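Local coordinates for 378aa long hypothetical citrate synthase (PDB 1VGM), which probably works as an enzyme of the citrate synthase family, a largely helical protein assembled from two copies of the same chain, at residues A[43-48]-A[339-344]; A[30-35]-A[347-352]; A[135-138]-A[142-145]. One frame throughout, in Å; residues are numbered along the deposited sequence.

Contact 1: A[43-48]-A[339-344]; sequences ASYEEL and RVLGWL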
loop_
_atom_site.group_PDB
_atom_site.type_symbol
_atom_site.label_atom_id
_atom_site.label_comp_id
_atom_site.label_asym_id
_atom_site.label_seq_id
_atom_site.Cartn_x
_atom_site.Cartn_y
_atom_site.Cartn_z
ATOM N N ALA A 43 1.496 -21.587 -25.072
ATOM C CA ALA A 43 1.605 -21.939 -23.658
ATOM C C ALA A 43 0.303 -21.618 -22.921
ATOM O O ALA A 43 -0.786 -21.795 -23.471
ATOM C CB ALA A 43 2.789 -21.191 -23.025
ATOM N N SER A 44 0.412 -21.153 -21.683
ATOM C CA SER A 44 -0.757 -20.959 -20.840
ATOM C C SER A 44 -0.356 -20.195 -19.582
ATOM O O SER A 44 0.825 -20.079 -19.271
ATOM C CB SER A 44 -1.351 -22.315 -20.450
ATOM O OG SER A 44 -0.490 -22.993 -19.554
ATOM N N TYR A 45 -1.337 -19.680 -18.852
ATOM C CA TYR A 45 -1.042 -18.892 -17.669
ATOM C C TYR A 45 -0.313 -19.727 -16.624
ATOM O O TYR A 45 0.630 -19.254 -15.994
ATOM C CB TYR A 45 -2.334 -18.331 -17.084
ATOM C CG TYR A 45 -2.147 -17.394 -15.909
ATOM C CD1 TYR A 45 -1.278 -16.299 -15.983
ATOM C CD2 TYR A 45 -2.866 -17.584 -14.725
ATOM C CE1 TYR A 45 -1.140 -15.410 -14.900
ATOM C CE2 TYR A 45 -2.730 -16.708 -13.643
ATOM C CZ TYR A 45 -1.871 -15.627 -13.734
ATOM O OH TYR A 45 -1.743 -14.779 -12.653
ATOM N N GLU A 46 -0.749 -20.970 -16.438
ATOM C CA GLU A 46 -0.065 -21.872 -15.511
ATOM C C GLU A 46 1.407 -22.085 -15.880
ATOM O O GLU A 46 2.272 -22.167 -15.005
ATOM C CB GLU A 46 -0.777 -23.232 -15.452
ATOM C CG GLU A 46 -2.121 -23.204 -14.739
ATOM C CD GLU A 46 -3.295 -23.112 -15.692
ATOM O OE1 GLU A 46 -3.184 -22.403 -16.724
ATOM O OE2 GLU A 46 -4.334 -23.746 -15.403
ATOM N N GLU A 47 1.699 -22.182 -17.172
ATOM C CA GLU A 47 3.085 -22.311 -17.595
ATOM C C GLU A 47 3.867 -21.022 -17.362
ATOM O O GLU A 47 5.035 -21.060 -16.973
ATOM C CB GLU A 47 3.147 -22.725 -19.061
ATOM C CG GLU A 47 2.706 -24.171 -19.276
ATOM C CD GLU A 47 2.503 -24.514 -20.740
ATOM O OE1 GLU A 47 3.352 -25.221 -21.321
ATOM O OE2 GLU A 47 1.486 -24.075 -21.303
ATOM N N LEU A 48 3.215 -19.882 -17.581
ATOM C CA LEU A 48 3.820 -18.586 -17.280
ATOM C C LEU A 48 4.040 -18.345 -15.788
ATOM O O LEU A 48 5.064 -17.792 -15.387
ATOM C CB LEU A 48 2.965 -17.447 -17.850
ATOM C CG LEU A 48 3.506 -16.035 -17.559
ATOM C CD1 LEU A 48 4.966 -15.915 -18.024
ATOM C CD2 LEU A 48 2.641 -14.997 -18.271
ATOM N N ARG A 339 -1.874 -8.991 -13.310
ATOM C CA ARG A 339 -0.619 -8.328 -12.946
ATOM C C ARG A 339 -0.097 -8.822 -11.590
ATOM O O ARG A 339 1.075 -8.630 -11.257
ATOM C CB ARG A 339 -0.817 -6.802 -12.922
ATOM C CG ARG A 339 0.402 -5.966 -12.457
ATOM C CD ARG A 339 1.663 -6.221 -13.278
ATOM N NE ARG A 339 1.411 -6.079 -14.708
ATOM C CZ ARG A 339 1.625 -4.966 -15.407
ATOM N NH1 ARG A 339 2.117 -3.882 -14.812
ATOM N NH2 ARG A 339 1.347 -4.938 -16.707
ATOM N N VAL A 340 -0.957 -9.489 -10.820
ATOM C CA VAL A 340 -0.548 -9.995 -9.518
ATOM C C VAL A 340 0.621 -10.976 -9.646
ATOM O O VAL A 340 1.481 -11.041 -8.762
ATOM C CB VAL A 340 -1.729 -10.682 -8.778
ATOM C CG1 VAL A 340 -2.099 -11.999 -9.461
ATOM C CG2 VAL A 340 -1.358 -10.908 -7.321
ATOM N N LEU A 341 0.668 -11.727 -10.745
ATOM C CA LEU A 341 1.807 -12.607 -10.991
ATOM C C LEU A 341 3.101 -11.803 -11.061
ATOM O O LEU A 341 4.110 -12.159 -10.446
ATOM C CB LEU A 341 1.625 -13.391 -12.298
ATOM C CG LEU A 341 2.803 -14.285 -12.713
ATOM C CD1 LEU A 341 3.198 -15.222 -11.559
ATOM C CD2 LEU A 341 2.410 -15.105 -13.939
ATOM N N GLY A 342 3.061 -10.716 -11.820
ATOM C CA GLY A 342 4.194 -9.814 -11.872
ATOM C C GLY A 342 4.507 -9.163 -10.536
ATOM O O GLY A 342 5.674 -9.106 -10.144
ATOM N N TRP A 343 3.495 -8.669 -9.823
ATOM C CA TRP A 343 3.747 -8.137 -8.486
ATOM C C TRP A 343 4.472 -9.161 -7.608
ATOM O O TRP A 343 5.474 -8.838 -6.964
ATOM C CB TRP A 343 2.444 -7.707 -7.798
ATOM C CG TRP A 343 1.775 -6.500 -8.421
ATOM C CD1 TRP A 343 2.379 -5.483 -9.122
ATOM C CD2 TRP A 343 0.371 -6.194 -8.405
ATOM N NE1 TRP A 343 1.436 -4.569 -9.541
ATOM C CE2 TRP A 343 0.196 -4.981 -9.115
ATOM C CE3 TRP A 343 -0.755 -6.839 -7.881
ATOM C CZ2 TRP A 343 -1.069 -4.403 -9.315
ATOM C CZ3 TRP A 343 -2.012 -6.265 -8.078
ATOM C CH2 TRP A 343 -2.158 -5.059 -8.790
ATOM N N LEU A 344 3.967 -10.391 -7.580
ATOM C CA LEU A 344 4.542 -11.424 -6.725
ATOM C C LEU A 344 5.961 -11.785 -7.178
ATOM O O LEU A 344 6.866 -11.923 -6.358
ATOM C CB LEU A 344 3.664 -12.678 -6.742
ATOM C CG LEU A 344 2.292 -12.591 -6.064
ATOM C CD1 LEU A 344 1.488 -13.831 -6.428
ATOM C CD2 LEU A 344 2.441 -12.464 -4.544
#
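Leu-48 and Leu-341 mark the closest approach of the two backbones, with 8.9 Å between Leu-48 CA and Leu-341 CA, a spacing that lets side chains meet while the main chains stay apart. Residues 45-48 begin helix 45-54, and residues 339-344 belong to helix 331-353. At the start of the first helix, Ser-44 is the N-cap. Its OG accepts a weak bond from Glu-47 N and donates to Glu-47 OE2 over 2.9 Å, where the carboxylate oxygen offers its anti lone pair. This capping departs from a classical capping box, because Glu-47 does not bond back to the Ser-44 amide. The other carboxylate oxygen of Glu-47 pairs with Arg-378 of the second subunit.

Leu-341 is the residue on which the contact turns. One branch, CD2, does double work, lying 3.7 Å from Tyr-45 CE1 and 3.9 Å from Leu-48 CG. Tyr-45 comes at it from the opposite direction; with CG anti to the backbone N (chi1 -175°), the phenol reaches out from its helix, and Tyr-45 OH ends 3.7 Å from Leu-341 CB and 4.2 Å from Val-340 CG1. Thr-182 touches Tyr-45, Leu-48 and Leu-341, while Ile-125 of helix 117-139 packs on both Tyr-45 and Leu-341.

The chemistry is therefore divided. Polar bonds shape the helix start and reach the neighbouring subunit, whereas the join between the helices is made by buried van der Waals packing, in which one leucine branch lies against an aromatic ring and a second leucine.

Contact 2: A[30-35]-A[347-352]; sequences RYRGYD and IIEYVE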
loop_
_atom_site.group_PDB
_atom_site.type_symbol
_atom_site.label_atom_id
_atom_site.label_comp_id
_atom_site.label_asym_id
_atom_site.label_seq_id
_atom_site.Cartn_x
_atom_site.Cartn_y
_atom_site.Cartn_z
ATOM N N ARG A 30 9.263 -9.688 -23.977
ATOM C CA ARG A 30 9.641 -11.036 -23.567
ATOM C C ARG A 30 9.457 -11.244 -22.067
ATOM O O ARG A 30 9.752 -10.351 -21.272
ATOM C CB ARG A 30 11.095 -11.303 -23.949
ATOM C CG ARG A 30 11.340 -11.261 -25.441
ATOM C CD ARG A 30 12.780 -11.543 -25.770
ATOM N NE ARG A 30 13.010 -11.374 -27.199
ATOM C CZ ARG A 30 13.929 -10.567 -27.721
ATOM N NH1 ARG A 30 13.846 -10.218 -28.998
ATOM N NH2 ARG A 30 14.935 -10.121 -26.973
ATOM N N TYR A 31 8.968 -12.425 -21.693
ATOM C CA TYR A 31 8.987 -12.878 -20.302
ATOM C C TYR A 31 10.068 -13.951 -20.132
ATOM O O TYR A 31 9.989 -15.028 -20.725
ATOM C CB TYR A 31 7.626 -13.473 -19.907
ATOM C CG TYR A 31 6.460 -12.498 -19.831
ATOM C CD1 TYR A 31 5.157 -12.931 -20.102
ATOM C CD2 TYR A 31 6.647 -11.157 -19.470
ATOM C CE1 TYR A 31 4.072 -12.065 -20.020
ATOM C CE2 TYR A 31 5.556 -10.271 -19.381
ATOM C CZ TYR A 31 4.271 -10.735 -19.658
ATOM O OH TYR A 31 3.182 -9.881 -19.572
ATOM N N ARG A 32 11.074 -13.649 -19.324
ATOM C CA ARG A 32 12.222 -14.531 -19.168
ATOM C C ARG A 32 12.706 -15.055 -20.517
ATOM O O ARG A 32 13.026 -16.236 -20.662
ATOM C CB ARG A 32 11.858 -15.693 -18.239
ATOM C CG ARG A 32 11.876 -15.328 -16.749
ATOM C CD ARG A 32 13.068 -15.966 -16.041
ATOM N NE ARG A 32 13.374 -15.336 -14.757
ATOM C CZ ARG A 32 12.674 -15.517 -13.639
ATOM N NH1 ARG A 32 13.063 -14.939 -12.511
ATOM N NH2 ARG A 32 11.582 -16.269 -13.647
ATOM N N GLY A 33 12.744 -14.167 -21.506
ATOM C CA GLY A 33 13.412 -14.484 -22.752
ATOM C C GLY A 33 12.495 -14.998 -23.845
ATOM O O GLY A 33 12.889 -15.055 -25.009
ATOM N N TYR A 34 11.272 -15.375 -23.481
ATOM C CA TYR A 34 10.327 -15.914 -24.456
ATOM C C TYR A 34 9.372 -14.821 -24.937
ATOM O O TYR A 34 8.787 -14.110 -24.127
ATOM C CB TYR A 34 9.526 -17.057 -23.826
ATOM C CG TYR A 34 10.366 -18.262 -23.455
ATOM C CD1 TYR A 34 10.843 -19.135 -24.439
ATOM C CD2 TYR A 34 10.674 -18.541 -22.122
ATOM C CE1 TYR A 34 11.605 -20.261 -24.098
ATOM C CE2 TYR A 34 11.436 -19.661 -21.774
ATOM C CZ TYR A 34 11.897 -20.516 -22.762
ATOM O OH TYR A 34 12.649 -21.618 -22.412
ATOM N N ASP A 35 9.212 -14.704 -26.255
ATOM C CA ASP A 35 8.350 -13.677 -26.844
ATOM C C ASP A 35 6.914 -13.851 -26.362
ATOM O O ASP A 35 6.441 -14.977 -26.208
ATOM C CB ASP A 35 8.383 -13.764 -28.373
ATOM C CG ASP A 35 7.683 -12.588 -29.043
ATOM O OD1 ASP A 35 6.433 -12.559 -29.088
ATOM O OD2 ASP A 35 8.391 -11.685 -29.530
ATOM N N ILE A 347 8.418 -8.921 -5.990
ATOM C CA ILE A 347 8.737 -8.781 -4.575
ATOM C C ILE A 347 9.539 -9.978 -4.060
ATOM O O ILE A 347 10.321 -9.847 -3.117
ATOM C CB ILE A 347 7.459 -8.592 -3.690
ATOM C CG1 ILE A 347 6.472 -9.738 -3.913
ATOM C CG2 ILE A 347 6.803 -7.253 -4.009
ATOM C CD1 ILE A 347 5.212 -9.643 -3.057
ATOM N N ILE A 348 9.355 -11.139 -4.681
ATOM C CA ILE A 348 10.150 -12.311 -4.334
ATOM C C ILE A 348 11.594 -12.104 -4.784
ATOM O O ILE A 348 12.530 -12.395 -4.037
ATOM C CB ILE A 348 9.578 -13.600 -4.993
ATOM C CG1 ILE A 348 8.244 -13.962 -4.344
ATOM C CG2 ILE A 348 10.543 -14.765 -4.807
ATOM C CD1 ILE A 348 7.584 -15.187 -4.937
ATOM N N GLU A 349 11.776 -11.595 -6.001
ATOM C CA GLU A 349 13.105 -11.195 -6.461
ATOM C C GLU A 349 13.724 -10.223 -5.475
ATOM O O GLU A 349 14.862 -10.406 -5.040
ATOM C CB GLU A 349 13.024 -10.525 -7.836
ATOM C CG GLU A 349 13.240 -11.463 -9.003
ATOM C CD GLU A 349 13.296 -10.739 -10.335
ATOM O OE1 GLU A 349 13.850 -11.319 -11.293
ATOM O OE2 GLU A 349 12.785 -9.599 -10.429
ATOM N N TYR A 350 12.971 -9.183 -5.130
ATOM C CA TYR A 350 13.481 -8.148 -4.240
ATOM C C TYR A 350 13.888 -8.729 -2.891
ATOM O O TYR A 350 15.003 -8.499 -2.420
ATOM C CB TYR A 350 12.440 -7.051 -4.015
ATOM C CG TYR A 350 13.040 -5.806 -3.392
ATOM C CD1 TYR A 350 13.806 -4.927 -4.155
ATOM C CD2 TYR A 350 12.858 -5.514 -2.040
ATOM C CE1 TYR A 350 14.378 -3.781 -3.593
ATOM C CE2 TYR A 350 13.429 -4.369 -1.464
ATOM C CZ TYR A 350 14.188 -3.509 -2.252
ATOM O OH TYR A 350 14.771 -2.385 -1.708
ATOM N N VAL A 351 12.979 -9.472 -2.265
ATOM C CA VAL A 351 13.226 -9.949 -0.913
ATOM C C VAL A 351 14.334 -10.998 -0.914
ATOM O O VAL A 351 15.243 -10.941 -0.091
ATOM C CB VAL A 351 11.950 -10.543 -0.267
ATOM C CG1 VAL A 351 12.287 -11.168 1.079
ATOM C CG2 VAL A 351 10.920 -9.459 -0.080
ATOM N N GLU A 352 14.284 -11.946 -1.845
ATOM C CA GLU A 352 15.263 -13.039 -1.822
ATOM C C GLU A 352 16.645 -12.661 -2.341
ATOM O O GLU A 352 17.656 -13.218 -1.884
ATOM C CB GLU A 352 14.743 -14.238 -2.600
ATOM C CG GLU A 352 13.480 -14.822 -2.001
ATOM C CD GLU A 352 13.082 -16.118 -2.669
ATOM O OE1 GLU A 352 13.683 -16.445 -3.710
ATOM O OE2 GLU A 352 12.173 -16.802 -2.153
#
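Arg-32 reaches Glu-349 because its chain bends at chi2 (-108°), which carries the guanidinium out from the turn and toward the helix. Glu-349 answers from the opposite direction: its chi1 of -94° lies off the usual staggered value, and beyond CG the chain runs extended, pushing the carboxylate forward. The two flat groups meet with their planes 78° apart, and Arg-32 NH1 stops 3.9 Å from Glu-349 OE1, a long salt bridge, probably more a general electrostatic attraction than a firm bond.

Both ends have other partners. Glu-349 OE2 forms a salt bridge with Lys-15 and a hydrogen bond with Thr-17, and OE1 accepts from the backbone of Gly-18; Arg-32 NH2 makes weak bonds to the carbonyls of Leu-51 and Met-52, near the end of helix 45-54. The arginine thus probably adds to the positive field around a carboxylate already well held.

Arg-32 and Gly-33 are the central residues of a type I' turn. Tyr-31 N donates to Tyr-34 O over 3.0 Å, and Tyr-34 N donates to Tyr-31 O over 3.1 Å. This paired bonding across a type I' turn is the hallmark of a tight two-residue beta hairpin, here joining strands 28-31 and 34-35.

Contact 3: A[135-138]-A[142-145]; sequences IYRA and LKPK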
loop_
_atom_site.group_PDB
_atom_site.type_symbol
_atom_site.label_atom_id
_atom_site.label_comp_id
_atom_site.label_asym_id
_atom_site.label_seq_id
_atom_site.Cartn_x
_atom_site.Cartn_y
_atom_site.Cartn_z
ATOM N N ILE A 135 -16.228 -10.476 -6.098
ATOM C CA ILE A 135 -16.453 -9.043 -6.206
ATOM C C ILE A 135 -17.491 -8.752 -7.279
ATOM O O ILE A 135 -18.438 -8.009 -7.034
ATOM C CB ILE A 135 -15.150 -8.277 -6.551
ATOM C CG1 ILE A 135 -14.207 -8.307 -5.347
ATOM C CG2 ILE A 135 -15.488 -6.831 -6.941
ATOM C CD1 ILE A 135 -12.925 -7.538 -5.551
ATOM N N TYR A 136 -17.318 -9.336 -8.463
ATOM C CA TYR A 136 -18.360 -9.254 -9.487
ATOM C C TYR A 136 -19.712 -9.678 -8.918
ATOM O O TYR A 136 -20.718 -8.992 -9.101
ATOM C CB TYR A 136 -18.014 -10.135 -10.694
ATOM C CG TYR A 136 -19.179 -10.368 -11.632
ATOM C CD1 TYR A 136 -19.703 -9.326 -12.401
ATOM C CD2 TYR A 136 -19.773 -11.628 -11.730
ATOM C CE1 TYR A 136 -20.798 -9.534 -13.243
ATOM C CE2 TYR A 136 -20.862 -11.850 -12.568
ATOM C CZ TYR A 136 -21.370 -10.799 -13.318
ATOM O OH TYR A 136 -22.455 -11.029 -14.125
ATOM N N ARG A 137 -19.735 -10.812 -8.229
ATOM C CA ARG A 137 -20.996 -11.362 -7.765
ATOM C C ARG A 137 -21.660 -10.450 -6.736
ATOM O O ARG A 137 -22.861 -10.189 -6.820
ATOM C CB ARG A 137 -20.771 -12.754 -7.180
ATOM C CG ARG A 137 -20.671 -13.826 -8.251
ATOM C CD ARG A 137 -20.303 -15.175 -7.677
ATOM N NE ARG A 137 -20.531 -16.223 -8.660
ATOM C CZ ARG A 137 -21.726 -16.693 -9.004
ATOM N NH1 ARG A 137 -22.806 -16.366 -8.309
ATOM N NH2 ARG A 137 -21.835 -17.496 -10.049
ATOM N N ALA A 138 -20.876 -9.959 -5.778
ATOM C CA ALA A 138 -21.377 -9.020 -4.780
ATOM C C ALA A 138 -21.979 -7.762 -5.407
ATOM O O ALA A 138 -23.035 -7.295 -4.985
ATOM C CB ALA A 138 -20.254 -8.635 -3.821
ATOM N N LEU A 142 -25.444 -11.067 -6.630
ATOM C CA LEU A 142 -25.510 -12.505 -6.809
ATOM C C LEU A 142 -24.975 -13.212 -5.561
ATOM O O LEU A 142 -24.425 -12.574 -4.664
ATOM C CB LEU A 142 -24.693 -12.897 -8.041
ATOM C CG LEU A 142 -25.372 -12.889 -9.419
ATOM C CD1 LEU A 142 -26.527 -11.909 -9.453
ATOM C CD2 LEU A 142 -24.343 -12.540 -10.480
ATOM N N LYS A 143 -25.131 -14.526 -5.495
ATOM C CA LYS A 143 -24.612 -15.262 -4.350
ATOM C C LYS A 143 -23.120 -15.571 -4.502
ATOM O O LYS A 143 -22.602 -15.682 -5.617
ATOM C CB LYS A 143 -25.409 -16.556 -4.150
ATOM C CG LYS A 143 -24.678 -17.816 -4.543
ATOM C CD LYS A 143 -25.068 -18.249 -5.928
ATOM C CE LYS A 143 -25.565 -19.683 -5.938
ATOM N NZ LYS A 143 -25.962 -20.064 -7.324
ATOM N N PRO A 144 -22.409 -15.708 -3.374
ATOM C CA PRO A 144 -20.996 -16.080 -3.448
ATOM C C PRO A 144 -20.810 -17.442 -4.110
ATOM O O PRO A 144 -21.661 -18.330 -3.984
ATOM C CB PRO A 144 -20.546 -16.077 -1.986
ATOM C CG PRO A 144 -21.792 -16.277 -1.211
ATOM C CD PRO A 144 -22.870 -15.576 -1.980
ATOM N N LYS A 145 -19.697 -17.599 -4.815
ATOM C CA LYS A 145 -19.330 -18.897 -5.350
ATOM C C LYS A 145 -17.814 -19.052 -5.398
ATOM O O LYS A 145 -17.117 -18.244 -6.016
ATOM C CB LYS A 145 -19.916 -19.067 -6.750
ATOM C CG LYS A 145 -19.593 -20.406 -7.384
ATOM C CD LYS A 145 -20.222 -20.531 -8.755
ATOM C CE LYS A 145 -21.687 -20.953 -8.654
ATOM N NZ LYS A 145 -22.586 -19.817 -8.284
#
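Arg-137 binds the returning chain twice, once through its backbone and once through its side chain. Leu-142 N donates to Arg-137 O over 2.7 Å, a six-to-one bond, as in a Schellman motif, although this bond alone does not define one. Farther out, Arg-137 NH1 donates to Lys-143 O over 2.8 Å; the donor lies in the carbonyl plane, although the oxygen sits 23° out of the guanidinium plane. NE has its own acceptor in Ala-160 O, so the group is held from two directions.

The arginine chain runs extended from CG to NE alongside the loop, and its CD comes within 3.1 Å of Lys-143 O. Lys-145 lies across one guanidinium face, with CB 3.5 Å above the plane and toward its rim. Its chain then bends at chi3 (-82°) and chi4, bringing NZ over the same face, 3.0 Å from Arg-137 NH2. So close an approach of two donors is doubtful in detail. Packing is lighter between Leu-142 and Tyr-136, where Leu-142 CD2 rests obliquely against Tyr-136 CE2 at 4.1 Å, and the tyrosine ring meets Phe-162 edge-to-face.

As the chain leaves helix 117-139, it is thus folded back on the helix by carbonyl acceptors rather than by opposite charges. If the modelled approach is real, the arginine would probably disfavour protonation of Lys-145, while the carbonyl oxygens of Lys-143 and Ala-160 may offset part of the arginine's charge.

In the fold
Followed from the N terminus, the chain first forms the hairpin at 30-35, then the start of helix 45-54, and much later returns through helix 331-353, which serves both long-range closures. Contact 2 is the outermost loop, contact 1 lies within it, and contact 3 is a short local closure inside both; none cross. Contacts 1 and 2 have centres about 10 Å apart and touch directly, Leu-48 CD1 lying 3.6 Å from Tyr-31 CD1, so hairpin, early helix and late helix form one connected region that also reaches the second subunit. Contact 3 stands apart, its centre about 33 Å from that of contact 2, where it turns the chain after helix 117-139.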